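Local coordinates for fatty acid amide hydrolase (Candida albicans, PDB 6KVR), which probably hydrolyses monocarboxylic acid amides to the corresponding carboxylate and ammonium, as a member of the amidase family, at residues S156-M161 against G231-G236; I167-Y172 against N214-L219; R200-Q205 against G218-P223. All blocks are in the same frame, centred on the assembly; numbering follows the deposited sequence.

Contact 1 (S156-M161 against G231-G236)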
ATOM      1  N   SER A 156     -25.841  -6.835  -8.639  1.00 22.33           N
ATOM      2  CA  SER A 156     -26.091  -7.348  -7.301  1.00 25.17           C
ATOM      3  C   SER A 156     -24.925  -7.009  -6.373  1.00 23.65           C
ATOM      4  O   SER A 156     -23.773  -6.915  -6.799  1.00 25.63           O
ATOM      5  CB  SER A 156     -26.311  -8.861  -7.334  1.00 24.60           C
ATOM      6  OG  SER A 156     -25.225  -9.504  -7.973  1.00 27.51           O
ATOM      7  N   LEU A 157     -25.235  -6.847  -5.090  1.00 26.82           N
ATOM      8  CA  LEU A 157     -24.319  -6.272  -4.110  1.00 26.80           C
ATOM      9  C   LEU A 157     -24.223  -7.187  -2.894  1.00 29.15           C
ATOM     10  O   LEU A 157     -25.247  -7.619  -2.351  1.00 25.98           O
ATOM     11  CB  LEU A 157     -24.794  -4.887  -3.680  1.00 25.25           C
ATOM     12  CG  LEU A 157     -24.875  -3.810  -4.762  1.00 25.73           C
ATOM     13  CD1 LEU A 157     -25.659  -2.649  -4.240  1.00 21.76           C
ATOM     14  CD2 LEU A 157     -23.483  -3.374  -5.224  1.00 23.21           C
ATOM     15  N   LYS A 158     -22.995  -7.499  -2.485  1.00 29.67           N
ATOM     16  CA  LYS A 158     -22.800  -8.235  -1.241  1.00 30.94           C
ATOM     17  C   LYS A 158     -23.347  -7.403  -0.085  1.00 27.86           C
ATOM     18  O   LYS A 158     -23.162  -6.184  -0.048  1.00 23.01           O
ATOM     19  CB  LYS A 158     -21.314  -8.547  -1.050  1.00 27.05           C
ATOM     20  CG  LYS A 158     -20.977  -9.568   0.023  1.00 26.61           C
ATOM     21  CD  LYS A 158     -19.462  -9.770   0.097  1.00 26.20           C
ATOM     22  CE  LYS A 158     -19.074 -10.663   1.281  1.00 26.05           C
ATOM     23  NZ  LYS A 158     -17.700 -11.255   1.137  1.00 24.03           N
ATOM     24  N   GLU A 159     -24.046  -8.067   0.843  1.00 23.33           N
ATOM     25  CA  GLU A 159     -24.776  -7.352   1.892  1.00 26.94           C
ATOM     26  C   GLU A 159     -23.862  -6.475   2.754  1.00 25.53           C
ATOM     27  O   GLU A 159     -24.249  -5.366   3.140  1.00 24.41           O
ATOM     28  CB  GLU A 159     -25.539  -8.344   2.783  1.00 24.86           C
ATOM     29  CG  GLU A 159     -26.528  -7.685   3.772  1.00 27.51           C
ATOM     30  CD  GLU A 159     -25.861  -7.118   5.051  1.00 30.78           C
ATOM     31  OE1 GLU A 159     -24.677  -7.442   5.329  1.00 30.52           O
ATOM     32  OE2 GLU A 159     -26.523  -6.335   5.775  1.00 29.05           O
ATOM     33  N   GLN A 160     -22.667  -6.959   3.098  1.00 25.28           N
ATOM     34  CA  GLN A 160     -21.839  -6.254   4.080  1.00 27.87           C
ATOM     35  C   GLN A 160     -21.450  -4.835   3.649  1.00 26.24           C
ATOM     36  O   GLN A 160     -21.008  -4.051   4.497  1.00 25.41           O
ATOM     37  CB  GLN A 160     -20.584  -7.083   4.398  1.00 27.93           C
ATOM     38  CG  GLN A 160     -19.647  -7.299   3.200  1.00 28.59           C
ATOM     39  CD  GLN A 160     -18.470  -6.362   3.234  1.00 36.12           C
ATOM     40  OE1 GLN A 160     -18.065  -5.897   4.310  1.00 35.79           O
ATOM     41  NE2 GLN A 160     -17.887  -6.092   2.067  1.00 39.47           N
HETATM   42  N   MSE A 161     -21.615  -4.475   2.382  1.00 22.19           N
HETATM   43  CA  MSE A 161     -21.316  -3.108   1.955  1.00 26.54           C
HETATM   44  C   MSE A 161     -22.418  -2.148   2.370  1.00 25.53           C
HETATM   45  O   MSE A 161     -23.598  -2.431   2.162  1.00 23.94           O
HETATM   46  CB  MSE A 161     -21.122  -3.032   0.437  1.00 24.61           C
HETATM   47  CG  MSE A 161     -19.966  -3.853  -0.077  1.00 30.90           C
HETATM   48 SE   MSE A 161     -19.779  -3.759  -2.035  1.00 63.83          SE
HETATM   49  CE  MSE A 161     -21.335  -4.814  -2.462  1.00 28.79           C
ATOM     50  N   GLY A 231     -20.525 -21.510  -2.144  1.00 23.33           N
ATOM     51  CA  GLY A 231     -19.275 -20.916  -1.705  1.00 23.93           C
ATOM     52  C   GLY A 231     -19.464 -19.756  -0.750  1.00 24.85           C
ATOM     53  O   GLY A 231     -20.527 -19.555  -0.159  1.00 23.81           O
ATOM     54  N   GLY A 232     -18.392 -18.989  -0.594  1.00 23.70           N
ATOM     55  CA  GLY A 232     -18.412 -17.799   0.234  1.00 21.04           C
ATOM     56  C   GLY A 232     -17.019 -17.210   0.297  1.00 20.72           C
ATOM     57  O   GLY A 232     -16.071 -17.758  -0.262  1.00 23.11           O
ATOM     58  N   SER A 233     -16.897 -16.091   1.008  1.00 20.04           N
ATOM     59  CA  SER A 233     -17.981 -15.459   1.740  1.00 20.66           C
ATOM     60  C   SER A 233     -18.923 -14.604   0.878  1.00 21.75           C
ATOM     61  O   SER A 233     -19.939 -14.143   1.374  1.00 19.29           O
ATOM     62  CB  SER A 233     -17.414 -14.588   2.881  1.00 24.56           C
ATOM     63  OG  SER A 233     -16.820 -13.390   2.397  1.00 25.76           O
ATOM     64  N   SER A 234     -18.606 -14.384  -0.402  1.00 24.28           N
ATOM     65  CA  SER A 234     -19.575 -13.771  -1.314  1.00 23.61           C
ATOM     66  C   SER A 234     -20.536 -14.849  -1.838  1.00 24.07           C
ATOM     67  O   SER A 234     -20.587 -15.165  -3.022  1.00 24.46           O
ATOM     68  CB  SER A 234     -18.871 -13.031  -2.454  1.00 23.72           C
ATOM     69  OG  SER A 234     -17.745 -12.290  -2.006  1.00 23.91           O
ATOM     70  N   SER A 235     -21.305 -15.434  -0.914  1.00 22.39           N
ATOM     71  CA  SER A 235     -22.063 -16.643  -1.237  1.00 25.21           C
ATOM     72  C   SER A 235     -23.186 -16.369  -2.232  1.00 29.20           C
ATOM     73  O   SER A 235     -23.304 -17.053  -3.260  1.00 30.16           O
ATOM     74  CB  SER A 235     -22.648 -17.251   0.034  1.00 23.46           C
ATOM     75  OG  SER A 235     -21.706 -17.195   1.077  1.00 24.76           O
ATOM     76  N   GLY A 236     -24.044 -15.394  -1.922  1.00 24.84           N
ATOM     77  CA  GLY A 236     -25.167 -15.101  -2.790  1.00 27.08           C
ATOM     78  C   GLY A 236     -24.743 -14.537  -4.124  1.00 29.37           C
ATOM     79  O   GLY A 236     -25.455 -14.701  -5.117  1.00 25.22           O
TER
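The flat group that Lys158 meets is the peptide joining Ser233 to Ser234. The end of the lysine side chain lies over one face of it, with CE 3.6 Å from Ser233 O, and both serine hydroxyls rise on that same face. From this side Lys158 NZ donates to Ser233 OG across a short 2.6 Å. A weak bond, 3.3 Å from Lys158 NZ to Ser234 OG, reaches the second hydroxyl, whose stronger partner is the carbonyl oxygen of Ser257. The approach is end-on for the amine but alongside for the methylenes, since Lys158 CD passes 3.7 Å from Ser234 OG. All four lysine torsions are extended; with CG turned away from the backbone N (chi1 -167°), the amine stands at full length from strand 155-158, of which Lys158 is the last residue.

The peptide before Ser233 is cis. A lysine, a serine that follows a cis peptide and a nucleophilic serine make up the Ser-cisSer-Lys triad of the amidase signature family. Lys158 and Ser233 are predicted to act here as the charge relay, with Ser257, whose side chain lies about 3 Å from that of Ser233, as the probable acyl-ester nucleophile. Lys158 NZ also has Ser252 OG as a hydrogen-bond partner, so several hydroxyls fix the position of the amine in this buried site.

Behind the serines, the glycine- and serine-rich loop is braced internally. Ser235 OG donates to Gly231 O at 2.9 Å, only 16° from the carbonyl plane, tying the start of helix 235-243 back to the loop. Ser234 is the centre of an inverse gamma turn and sits at the N-cap position of that helix, although its hydroxyl makes no capping bond.

Contact 2 (I167-Y172 against N214-L219)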
ATOM      1  N   ILE A 167     -30.418  -1.573   6.653  1.00 28.64           N
ATOM      2  CA  ILE A 167     -29.634  -2.376   7.576  1.00 26.34           C
ATOM      3  C   ILE A 167     -28.408  -2.896   6.859  1.00 29.58           C
ATOM      4  O   ILE A 167     -28.497  -3.405   5.735  1.00 27.06           O
ATOM      5  CB  ILE A 167     -30.462  -3.547   8.128  1.00 26.04           C
ATOM      6  CG1 ILE A 167     -31.578  -3.060   9.044  1.00 28.05           C
ATOM      7  CG2 ILE A 167     -29.551  -4.529   8.871  1.00 26.15           C
ATOM      8  CD1 ILE A 167     -32.655  -4.157   9.275  1.00 31.79           C
ATOM      9  N   THR A 168     -27.253  -2.770   7.514  1.00 23.47           N
ATOM     10  CA  THR A 168     -26.000  -3.335   7.037  1.00 26.68           C
ATOM     11  C   THR A 168     -25.354  -4.047   8.215  1.00 23.57           C
ATOM     12  O   THR A 168     -24.819  -3.403   9.122  1.00 26.12           O
ATOM     13  CB  THR A 168     -25.091  -2.253   6.465  1.00 23.48           C
ATOM     14  OG1 THR A 168     -25.802  -1.558   5.442  1.00 23.63           O
ATOM     15  CG2 THR A 168     -23.811  -2.867   5.875  1.00 22.83           C
ATOM     16  N   HIS A 169     -25.412  -5.371   8.210  1.00 22.00           N
ATOM     17  CA  HIS A 169     -25.005  -6.131   9.372  1.00 25.12           C
ATOM     18  C   HIS A 169     -23.802  -7.022   9.134  1.00 26.13           C
ATOM     19  O   HIS A 169     -23.203  -7.488  10.112  1.00 22.84           O
ATOM     20  CB  HIS A 169     -26.187  -6.981   9.884  1.00 28.69           C
ATOM     21  CG  HIS A 169     -26.799  -7.854   8.836  1.00 26.80           C
ATOM     22  ND1 HIS A 169     -26.105  -8.878   8.228  1.00 31.05           N
ATOM     23  CD2 HIS A 169     -28.037  -7.859   8.286  1.00 27.38           C
ATOM     24  CE1 HIS A 169     -26.889  -9.475   7.344  1.00 28.44           C
ATOM     25  NE2 HIS A 169     -28.070  -8.880   7.368  1.00 29.65           N
ATOM     26  N   GLY A 170     -23.424  -7.267   7.881  1.00 28.96           N
ATOM     27  CA  GLY A 170     -22.232  -8.060   7.602  1.00 27.95           C
ATOM     28  C   GLY A 170     -22.264  -9.466   8.166  1.00 32.86           C
ATOM     29  O   GLY A 170     -21.198 -10.035   8.455  1.00 27.23           O
ATOM     30  N   GLY A 171     -23.465 -10.038   8.343  1.00 26.44           N
ATOM     31  CA  GLY A 171     -23.625 -11.341   8.949  1.00 26.12           C
ATOM     32  C   GLY A 171     -23.648 -11.372  10.469  1.00 27.33           C
ATOM     33  O   GLY A 171     -23.818 -12.457  11.044  1.00 27.73           O
ATOM     34  N   TYR A 172     -23.490 -10.229  11.142  1.00 25.72           N
ATOM     35  CA  TYR A 172     -23.469 -10.170  12.603  1.00 25.69           C
ATOM     36  C   TYR A 172     -24.843  -9.737  13.096  1.00 25.58           C
ATOM     37  O   TYR A 172     -25.337  -8.673  12.705  1.00 25.48           O
ATOM     38  CB  TYR A 172     -22.401  -9.201  13.113  1.00 25.73           C
ATOM     39  CG  TYR A 172     -20.980  -9.556  12.724  1.00 27.69           C
ATOM     40  CD1 TYR A 172     -20.272 -10.538  13.413  1.00 24.99           C
ATOM     41  CD2 TYR A 172     -20.345  -8.907  11.672  1.00 24.97           C
ATOM     42  CE1 TYR A 172     -18.963 -10.860  13.070  1.00 22.64           C
ATOM     43  CE2 TYR A 172     -19.049  -9.230  11.312  1.00 28.16           C
ATOM     44  CZ  TYR A 172     -18.365 -10.209  12.015  1.00 26.96           C
ATOM     45  OH  TYR A 172     -17.074 -10.521  11.666  1.00 26.46           O
ATOM     46  N   ASN A 214     -25.364 -18.718   8.063  1.00 27.14           N
ATOM     47  CA  ASN A 214     -25.570 -17.561   8.923  1.00 26.90           C
ATOM     48  C   ASN A 214     -26.909 -17.715   9.645  1.00 31.96           C
ATOM     49  O   ASN A 214     -27.758 -18.526   9.259  1.00 26.04           O
ATOM     50  CB  ASN A 214     -25.538 -16.262   8.113  1.00 25.00           C
ATOM     51  CG  ASN A 214     -26.735 -16.134   7.185  1.00 30.11           C
ATOM     52  OD1 ASN A 214     -27.815 -15.707   7.605  1.00 30.35           O
ATOM     53  ND2 ASN A 214     -26.549 -16.500   5.918  1.00 28.51           N
ATOM     54  N   ASN A 215     -27.096 -16.909  10.690  1.00 27.11           N
ATOM     55  CA  ASN A 215     -28.285 -16.990  11.527  1.00 28.45           C
ATOM     56  C   ASN A 215     -29.465 -16.188  10.995  1.00 30.67           C
ATOM     57  O   ASN A 215     -30.505 -16.155  11.654  1.00 31.33           O
ATOM     58  CB  ASN A 215     -27.964 -16.528  12.952  1.00 26.87           C
ATOM     59  CG  ASN A 215     -27.302 -17.619  13.766  1.00 31.19           C
ATOM     60  OD1 ASN A 215     -27.747 -18.769  13.750  1.00 30.83           O
ATOM     61  ND2 ASN A 215     -26.224 -17.278  14.459  1.00 26.73           N
ATOM     62  N   PHE A 216     -29.338 -15.524   9.846  1.00 28.13           N
ATOM     63  CA  PHE A 216     -30.478 -14.792   9.296  1.00 30.61           C
ATOM     64  C   PHE A 216     -31.282 -15.675   8.341  1.00 30.89           C
ATOM     65  O   PHE A 216     -32.474 -15.895   8.547  1.00 33.08           O
ATOM     66  CB  PHE A 216     -30.024 -13.530   8.549  1.00 27.14           C
ATOM     67  CG  PHE A 216     -29.382 -12.472   9.405  1.00 26.53           C
ATOM     68  CD1 PHE A 216     -28.047 -12.565   9.770  1.00 29.32           C
ATOM     69  CD2 PHE A 216     -30.086 -11.328   9.757  1.00 30.69           C
ATOM     70  CE1 PHE A 216     -27.438 -11.554  10.522  1.00 26.56           C
ATOM     71  CE2 PHE A 216     -29.479 -10.319  10.502  1.00 28.66           C
ATOM     72  CZ  PHE A 216     -28.157 -10.435  10.879  1.00 25.67           C
ATOM     73  N   THR A 217     -30.628 -16.197   7.304  1.00 29.32           N
ATOM     74  CA  THR A 217     -31.285 -16.926   6.224  1.00 31.83           C
ATOM     75  C   THR A 217     -30.803 -18.361   6.048  1.00 32.61           C
ATOM     76  O   THR A 217     -31.284 -19.037   5.131  1.00 33.07           O
ATOM     77  CB  THR A 217     -31.071 -16.196   4.891  1.00 36.35           C
ATOM     78  OG1 THR A 217     -29.655 -16.080   4.637  1.00 29.20           O
ATOM     79  CG2 THR A 217     -31.699 -14.803   4.938  1.00 36.44           C
ATOM     80  N   GLY A 218     -29.839 -18.830   6.849  1.00 29.81           N
ATOM     81  CA  GLY A 218     -29.394 -20.221   6.737  1.00 32.18           C
ATOM     82  C   GLY A 218     -28.340 -20.405   5.658  1.00 33.32           C
ATOM     83  O   GLY A 218     -27.352 -19.666   5.609  1.00 37.27           O
ATOM     84  N   LEU A 219     -28.541 -21.393   4.786  1.00 29.97           N
ATOM     85  CA  LEU A 219     -27.556 -21.770   3.777  1.00 30.72           C
ATOM     86  C   LEU A 219     -27.975 -21.313   2.386  1.00 26.61           C
ATOM     87  O   LEU A 219     -29.160 -21.318   2.036  1.00 29.66           O
ATOM     88  CB  LEU A 219     -27.346 -23.289   3.746  1.00 26.62           C
ATOM     89  CG  LEU A 219     -26.984 -23.996   5.041  1.00 32.26           C
ATOM     90  CD1 LEU A 219     -27.220 -25.515   4.929  1.00 34.40           C
ATOM     91  CD2 LEU A 219     -25.535 -23.668   5.434  1.00 27.77           C
TER
HETATM   92  O   HOH W   1     -25.298 -14.978  11.456  1.00 29.62           O
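His169 and Phe216 are aimed at each other by their first torsions: CG of His169 sits between its backbone N and carbonyl carbon (chi1 54°), whereas CG of Phe216 points away from its own carbonyl carbon (chi1 -65°). The rings arrive from opposite directions and stack face to face, centroids 3.9 Å apart and planes at 13°. The overlap is uneven. Phe216 CZ lies over the middle of the imidazole, while His169 NE2 falls toward the rim of the phenyl ring.

What holds the imidazole in its rotation is a backbone N-H in its own plane: Gly171 N donates to His169 ND1 at 2.9 Å, so ND1 serves as an acceptor. The edge of the phenyl ring faces two carbonyl oxygens near its plane, Gly171 O 3.8 Å from Phe216 CE1 and Tyr172 O 3.8 Å from Phe216 CZ. On the Phe216 side, Asn214 OD1 is gripped twice, by Phe216 N at 2.7 Å and by Thr217 N at 2.9 Å, which fixes the backbone that carries the ring. A water completes the join, donating to Gly171 O and accepting from Asn215 N.

Tyr172 leads away from the stack to helix 402-409, where its hydroxyl bonds Gln404, and its side chain lies about 5 Å from that of Leu207, a predicted substrate-binding residue. The pairing thus couples two classic loop motifs, a type I' turn from His169 to Tyr172, with Gly170 and Gly171 at its positive-phi corners, and an Asx turn opened by Asn214.

Contact 3 (R200-Q205 against G218-P223)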
ATOM      1  N   ARG A 200     -29.457  -7.595  -2.390  1.00 24.50           N
ATOM      2  CA  ARG A 200     -28.232  -7.696  -1.609  1.00 26.86           C
ATOM      3  C   ARG A 200     -28.119  -9.134  -1.138  1.00 29.10           C
ATOM      4  O   ARG A 200     -29.084  -9.689  -0.595  1.00 29.14           O
ATOM      5  CB  ARG A 200     -28.225  -6.720  -0.417  1.00 26.90           C
ATOM      6  CG  ARG A 200     -28.261  -5.248  -0.854  1.00 29.00           C
ATOM      7  CD  ARG A 200     -28.589  -4.308   0.293  1.00 26.42           C
ATOM      8  NE  ARG A 200     -27.449  -4.169   1.186  1.00 25.50           N
ATOM      9  CZ  ARG A 200     -27.528  -3.708   2.427  1.00 29.01           C
ATOM     10  NH1 ARG A 200     -28.680  -3.324   2.943  1.00 23.93           N
ATOM     11  NH2 ARG A 200     -26.416  -3.602   3.155  1.00 22.58           N
ATOM     12  N   THR A 201     -26.950  -9.731  -1.350  1.00 29.03           N
ATOM     13  CA  THR A 201     -26.778 -11.176  -1.329  1.00 26.98           C
ATOM     14  C   THR A 201     -26.146 -11.660  -0.033  1.00 26.79           C
ATOM     15  O   THR A 201     -25.501 -10.904   0.702  1.00 27.37           O
ATOM     16  CB  THR A 201     -25.922 -11.623  -2.511  1.00 28.50           C
ATOM     17  OG1 THR A 201     -24.750 -10.799  -2.586  1.00 30.48           O
ATOM     18  CG2 THR A 201     -26.715 -11.492  -3.809  1.00 30.81           C
ATOM     19  N   SER A 202     -26.290 -12.961   0.199  1.00 26.69           N
ATOM     20  CA  SER A 202     -25.956 -13.590   1.466  1.00 26.77           C
ATOM     21  C   SER A 202     -24.456 -13.793   1.625  1.00 24.67           C
ATOM     22  O   SER A 202     -23.678 -13.754   0.664  1.00 24.22           O
ATOM     23  CB  SER A 202     -26.672 -14.932   1.619  1.00 28.14           C
ATOM     24  OG  SER A 202     -26.256 -15.817   0.585  1.00 32.68           O
ATOM     25  N   GLN A 203     -24.076 -14.029   2.877  1.00 21.83           N
ATOM     26  CA  GLN A 203     -22.701 -14.173   3.324  1.00 24.03           C
ATOM     27  C   GLN A 203     -22.731 -14.943   4.637  1.00 24.26           C
ATOM     28  O   GLN A 203     -23.734 -14.901   5.351  1.00 25.69           O
ATOM     29  CB  GLN A 203     -22.046 -12.800   3.518  1.00 20.93           C
ATOM     30  CG  GLN A 203     -22.734 -12.016   4.616  1.00 28.75           C
ATOM     31  CD  GLN A 203     -22.832 -10.539   4.336  1.00 30.88           C
ATOM     32  OE1 GLN A 203     -22.248 -10.026   3.374  1.00 29.77           O
ATOM     33  NE2 GLN A 203     -23.593  -9.842   5.169  1.00 30.96           N
ATOM     34  N   PRO A 204     -21.677 -15.660   4.968  1.00 23.08           N
ATOM     35  CA  PRO A 204     -21.650 -16.379   6.244  1.00 21.14           C
ATOM     36  C   PRO A 204     -21.455 -15.450   7.434  1.00 26.03           C
ATOM     37  O   PRO A 204     -20.905 -14.354   7.319  1.00 23.61           O
ATOM     38  CB  PRO A 204     -20.446 -17.312   6.087  1.00 19.06           C
ATOM     39  CG  PRO A 204     -19.535 -16.526   5.139  1.00 21.53           C
ATOM     40  CD  PRO A 204     -20.500 -15.947   4.136  1.00 21.40           C
ATOM     41  N   GLN A 205     -21.920 -15.917   8.596  1.00 21.24           N
ATOM     42  CA  GLN A 205     -21.493 -15.351   9.869  1.00 24.18           C
ATOM     43  C   GLN A 205     -19.964 -15.342   9.977  1.00 22.73           C
ATOM     44  O   GLN A 205     -19.305 -16.357   9.709  1.00 24.17           O
ATOM     45  CB  GLN A 205     -22.127 -16.175  10.992  1.00 24.05           C
ATOM     46  CG  GLN A 205     -21.656 -15.883  12.399  1.00 22.56           C
ATOM     47  CD  GLN A 205     -22.026 -17.033  13.343  1.00 25.81           C
ATOM     48  OE1 GLN A 205     -21.389 -18.091  13.334  1.00 25.98           O
ATOM     49  NE2 GLN A 205     -23.060 -16.833  14.142  1.00 20.60           N
ATOM     50  N   GLY A 218     -29.839 -18.830   6.849  1.00 29.81           N
ATOM     51  CA  GLY A 218     -29.394 -20.221   6.737  1.00 32.18           C
ATOM     52  C   GLY A 218     -28.340 -20.405   5.658  1.00 33.32           C
ATOM     53  O   GLY A 218     -27.352 -19.666   5.609  1.00 37.27           O
ATOM     54  N   LEU A 219     -28.541 -21.393   4.786  1.00 29.97           N
ATOM     55  CA  LEU A 219     -27.556 -21.770   3.777  1.00 30.72           C
ATOM     56  C   LEU A 219     -27.975 -21.313   2.386  1.00 26.61           C
ATOM     57  O   LEU A 219     -29.160 -21.318   2.036  1.00 29.66           O
ATOM     58  CB  LEU A 219     -27.346 -23.289   3.746  1.00 26.62           C
ATOM     59  CG  LEU A 219     -26.984 -23.996   5.041  1.00 32.26           C
ATOM     60  CD1 LEU A 219     -27.220 -25.515   4.929  1.00 34.40           C
ATOM     61  CD2 LEU A 219     -25.535 -23.668   5.434  1.00 27.77           C
ATOM     62  N   THR A 220     -26.984 -20.948   1.581  1.00 24.64           N
ATOM     63  CA  THR A 220     -27.183 -20.640   0.164  1.00 27.40           C
ATOM     64  C   THR A 220     -26.617 -21.781  -0.672  1.00 25.84           C
ATOM     65  O   THR A 220     -25.536 -22.289  -0.370  1.00 26.53           O
ATOM     66  CB  THR A 220     -26.521 -19.300  -0.190  1.00 25.67           C
ATOM     67  OG1 THR A 220     -27.162 -18.264   0.567  1.00 25.95           O
ATOM     68  CG2 THR A 220     -26.613 -18.970  -1.698  1.00 23.14           C
ATOM     69  N   LYS A 221     -27.342 -22.195  -1.713  1.00 25.45           N
ATOM     70  CA  LYS A 221     -27.031 -23.430  -2.427  1.00 27.35           C
ATOM     71  C   LYS A 221     -26.524 -23.169  -3.843  1.00 26.13           C
ATOM     72  O   LYS A 221     -26.803 -22.129  -4.445  1.00 25.27           O
ATOM     73  CB  LYS A 221     -28.266 -24.347  -2.487  1.00 26.75           C
ATOM     74  CG  LYS A 221     -28.624 -24.981  -1.142  1.00 29.19           C
ATOM     75  CD  LYS A 221     -27.435 -25.774  -0.561  1.00 26.35           C
ATOM     76  CE  LYS A 221     -27.905 -26.717   0.551  1.00 28.75           C
ATOM     77  NZ  LYS A 221     -26.854 -27.684   0.940  1.00 26.81           N
ATOM     78  N   ASN A 222     -25.815 -24.168  -4.389  1.00 25.28           N
ATOM     79  CA  ASN A 222     -25.211 -24.056  -5.728  1.00 26.43           C
ATOM     80  C   ASN A 222     -26.267 -24.168  -6.821  1.00 24.63           C
ATOM     81  O   ASN A 222     -27.056 -25.114  -6.819  1.00 27.04           O
ATOM     82  CB  ASN A 222     -24.158 -25.150  -5.928  1.00 28.75           C
ATOM     83  CG  ASN A 222     -23.280 -24.909  -7.145  1.00 27.02           C
ATOM     84  OD1 ASN A 222     -23.768 -24.671  -8.263  1.00 25.54           O
ATOM     85  ND2 ASN A 222     -21.971 -24.973  -6.935  1.00 24.73           N
ATOM     86  N   PRO A 223     -26.310 -23.240  -7.778  1.00 28.55           N
ATOM     87  CA  PRO A 223     -27.381 -23.295  -8.786  1.00 26.02           C
ATOM     88  C   PRO A 223     -27.242 -24.441  -9.799  1.00 31.42           C
ATOM     89  O   PRO A 223     -28.219 -24.741 -10.494  1.00 31.83           O
ATOM     90  CB  PRO A 223     -27.294 -21.915  -9.464  1.00 30.05           C
ATOM     91  CG  PRO A 223     -25.881 -21.486  -9.285  1.00 27.14           C
ATOM     92  CD  PRO A 223     -25.442 -22.054  -7.945  1.00 24.72           C
TER
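Ser202 and Thr220 touch through their hydroxyls, and everything tight about this contact is concentrated there: Ser202 OG donates to Thr220 OG1 at 2.6 Å. Carbon contacts flank that bond, with Ser202 CB 3.5 Å from Thr220 OG1 and the methyl CG2 of Thr220 3.9 Å from Ser202 OG. In Thr220, OG1 lies beside the backbone N (chi1 -63°) and faces the serine, with CG2, on the other branch, farther off. Although both CB atoms point across, the backbones stay well separated, the CA atoms of Ser202 and Thr220 being 7.3 Å apart, and no other residues of the two segments touch.

Ser202 follows directly on strand 199-201, a parallel neighbour of strand 155-158 in the large mixed sheet at the core of the amidase fold, and Thr220 precedes the short strand 221-222. Helix 235-243 covers the pair from beside, through Ser235 against Ser202 and Ala239 against Thr220. Gln203 is buried; its CB points away from 218-223 and its NE2 bonds Glu159. Toward solvent the character changes: Leu219, whose CB points away from 200-205, is partly exposed, as is Gly218.

Overall arrangement
The three contacts lie close together around the predicted catalytic lysine and serine. Along the chain, contacts 2 and 3 are nested within the loop closed by contact 1, and they share Gly218 and Leu219. Centres of contacts 1 and 3 are about 7 Å apart, those of contacts 1 and 2 about 10 Å, and those of contacts 2 and 3 about 9 Å. Glu159, next to the predicted charge-relay Lys158, is the hub: its carboxylate probably bonds His169 N, Gly170 N and Gln203 NE2, reaching both other contacts. Arg200 adds a second link, from contact 3 to Glu159 O and to Ile167 O of contact 2. The side chain of Ser202 stays about 8 Å from that of Lys158.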